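Local coordinates for oligogalacturonate lyase (Vibrio parahaemolyticus RIMD 2210633, PDB 3C5M), which cleaves oligogalacturonides, pectin-derived fragments, as a manganese-containing lyase built on a seven-bladed beta-propeller, at residues N103-D108 and L112-I117. Numbering follows the deposited sequence.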
loop_
_atom_site.group_PDB
_atom_site.type_symbol
_atom_site.label_atom_id
_atom_site.label_comp_id
_atom_site.label_asym_id
_atom_site.label_seq_id
_atom_site.Cartn_x
_atom_site.Cartn_y
_atom_site.Cartn_z
ATOM N N ASN A 103 9.781 -16.957 2.082
ATOM C CA ASN A 103 8.655 -17.719 1.589
ATOM C C ASN A 103 7.349 -16.974 1.398
ATOM O O ASN A 103 6.820 -16.407 2.344
ATOM C CB ASN A 103 8.395 -18.875 2.547
ATOM C CG ASN A 103 9.678 -19.555 3.004
ATOM O OD1 ASN A 103 10.403 -20.167 2.209
ATOM N ND2 ASN A 103 9.968 -19.440 4.300
ATOM N N LEU A 104 6.827 -17.004 0.173
ATOM C CA LEU A 104 5.557 -16.374 -0.156
ATOM C C LEU A 104 4.534 -17.385 0.316
ATOM O O LEU A 104 4.549 -18.519 -0.155
ATOM C CB LEU A 104 5.415 -16.219 -1.663
ATOM C CG LEU A 104 4.629 -14.998 -2.148
ATOM C CD1 LEU A 104 4.384 -15.147 -3.644
ATOM C CD2 LEU A 104 3.305 -14.859 -1.413
HETATM N N MSE A 105 3.643 -16.995 1.223
HETATM C CA MSE A 105 2.641 -17.919 1.763
HETATM C C MSE A 105 1.227 -17.651 1.307
HETATM O O MSE A 105 0.850 -16.517 1.042
HETATM C CB MSE A 105 2.629 -17.855 3.284
HETATM C CG MSE A 105 3.980 -17.907 3.903
HETATM SE SE MSE A 105 4.850 -19.592 3.529
HETATM C CE MSE A 105 3.495 -20.785 4.371
ATOM N N LYS A 106 0.445 -18.715 1.240
ATOM C CA LYS A 106 -0.954 -18.625 0.869
ATOM C C LYS A 106 -1.677 -19.301 2.023
ATOM O O LYS A 106 -1.394 -20.460 2.342
ATOM C CB LYS A 106 -1.239 -19.388 -0.422
ATOM C CG LYS A 106 -2.653 -19.164 -0.905
ATOM C CD LYS A 106 -3.045 -20.191 -1.914
ATOM C CE LYS A 106 -4.459 -19.979 -2.401
ATOM N NZ LYS A 106 -4.891 -21.139 -3.221
ATOM N N VAL A 107 -2.607 -18.588 2.642
ATOM C CA VAL A 107 -3.330 -19.119 3.794
ATOM C C VAL A 107 -4.843 -19.240 3.609
ATOM O O VAL A 107 -5.511 -18.263 3.306
ATOM C CB VAL A 107 -3.114 -18.220 5.029
ATOM C CG1 VAL A 107 -3.726 -18.872 6.249
ATOM C CG2 VAL A 107 -1.647 -17.923 5.207
ATOM N N ASP A 108 -5.383 -20.429 3.825
ATOM C CA ASP A 108 -6.820 -20.643 3.700
ATOM C C ASP A 108 -7.474 -19.916 4.885
ATOM O O ASP A 108 -7.174 -20.214 6.041
ATOM C CB ASP A 108 -7.125 -22.144 3.763
ATOM C CG ASP A 108 -8.571 -22.473 3.418
ATOM O OD1 ASP A 108 -9.481 -21.856 4.009
ATOM O OD2 ASP A 108 -8.799 -23.361 2.563
ATOM N N LEU A 112 -7.219 -22.329 7.837
ATOM C CA LEU A 112 -6.015 -21.686 8.349
ATOM C C LEU A 112 -4.780 -22.442 7.916
ATOM O O LEU A 112 -3.686 -22.200 8.423
ATOM C CB LEU A 112 -6.046 -21.567 9.869
ATOM C CG LEU A 112 -7.015 -20.497 10.388
ATOM C CD1 LEU A 112 -6.960 -20.463 11.910
ATOM C CD2 LEU A 112 -6.639 -19.134 9.821
ATOM N N GLU A 113 -4.958 -23.353 6.964
ATOM C CA GLU A 113 -3.848 -24.130 6.433
ATOM C C GLU A 113 -2.960 -23.189 5.620
ATOM O O GLU A 113 -3.465 -22.274 4.965
ATOM C CB GLU A 113 -4.379 -25.250 5.530
ATOM C CG GLU A 113 -3.326 -25.807 4.579
ATOM C CD GLU A 113 -3.913 -26.630 3.438
ATOM O OE1 GLU A 113 -4.788 -26.106 2.718
ATOM O OE2 GLU A 113 -3.495 -27.795 3.254
ATOM N N GLU A 114 -1.646 -23.413 5.661
ATOM C CA GLU A 114 -0.694 -22.585 4.913
ATOM C C GLU A 114 0.032 -23.367 3.801
ATOM O O GLU A 114 0.301 -24.558 3.939
ATOM C CB GLU A 114 0.332 -21.948 5.883
ATOM C CG GLU A 114 -0.221 -20.723 6.666
ATOM C CD GLU A 114 0.820 -19.961 7.514
ATOM O OE1 GLU A 114 1.789 -19.368 6.956
ATOM O OE2 GLU A 114 0.656 -19.948 8.756
ATOM N N GLN A 115 0.325 -22.686 2.697
ATOM C CA GLN A 115 1.036 -23.285 1.569
ATOM C C GLN A 115 2.138 -22.347 1.087
ATOM O O GLN A 115 1.869 -21.191 0.754
ATOM C CB GLN A 115 0.100 -23.513 0.391
ATOM C CG GLN A 115 -1.081 -24.395 0.667
ATOM C CD GLN A 115 -2.019 -24.523 -0.546
ATOM O OE1 GLN A 115 -3.148 -25.029 -0.428
ATOM N NE2 GLN A 115 -1.552 -24.064 -1.712
ATOM N N VAL A 116 3.373 -22.821 1.031
ATOM C CA VAL A 116 4.433 -21.951 0.547
ATOM C C VAL A 116 4.397 -22.045 -0.983
ATOM O O VAL A 116 4.670 -23.089 -1.566
ATOM C CB VAL A 116 5.793 -22.372 1.136
ATOM C CG1 VAL A 116 5.809 -23.866 1.381
ATOM C CG2 VAL A 116 6.915 -21.946 0.203
ATOM N N ILE A 117 4.022 -20.949 -1.627
ATOM C CA ILE A 117 3.897 -20.931 -3.070
ATOM C C ILE A 117 5.182 -20.547 -3.799
ATOM O O ILE A 117 5.288 -20.758 -5.005
ATOM C CB ILE A 117 2.781 -19.979 -3.495
ATOM C CG1 ILE A 117 3.113 -18.589 -2.981
ATOM C CG2 ILE A 117 1.446 -20.430 -2.919
ATOM C CD1 ILE A 117 2.137 -17.526 -3.425
#
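Q115 N donates to K106 O at 2.8 Å and K106 N returns a bond to Q115 O; this reciprocity identifies an antiparallel hydrogen-bonded pair. I117 N to L104 O and D108 N to E113 O, both 2.9 Å, extend the ladder in both directions, whereas M105-V116 and V107-E114 are non-hydrogen-bonded pairs. At the turn, L112 N reaches D108 O only weakly (N-H...O 127°), while D108 OD1 accepts from the backbone N of E110 and T111.

On the face carrying M105, V107, E114 and V116, the CG of E114 lies alongside V107 CG2 at 3.5 Å. The carboxylate beyond it is fixed by partners outside the hairpin: Y97 OH is hydrogen-bonded to OE1 and K3 NZ forms a salt bridge with OE2. Selenomethionine M105 folds back, bent at both chi2 and chi3, which brings SE to 3.8 Å from V116 CB and lays CE across the E114 chain, against CB and the OE1 end.

The opposite face bears K106 and Q115, whose chains run side by side in the same direction, with K106 CB also meeting I117 CG2 at 3.8 Å. At the far end, I117 CG1 stands between its backbone N and carbonyl carbon (chi1 59°), and the extended chain beyond it carries CD1 onto both L104 methyls, CG1 packing on L104 CB.

The two strands thus form the outer hairpin of a propeller blade, 114-119 being its edge strand. The ladder pairs the facing backbone groups, while the backbones of M105 and V107 bond to Y97 and F95 of strand 94-99, and E114, with its charge probably balanced by K3, ties the hairpin to that strand and the N-terminal segment.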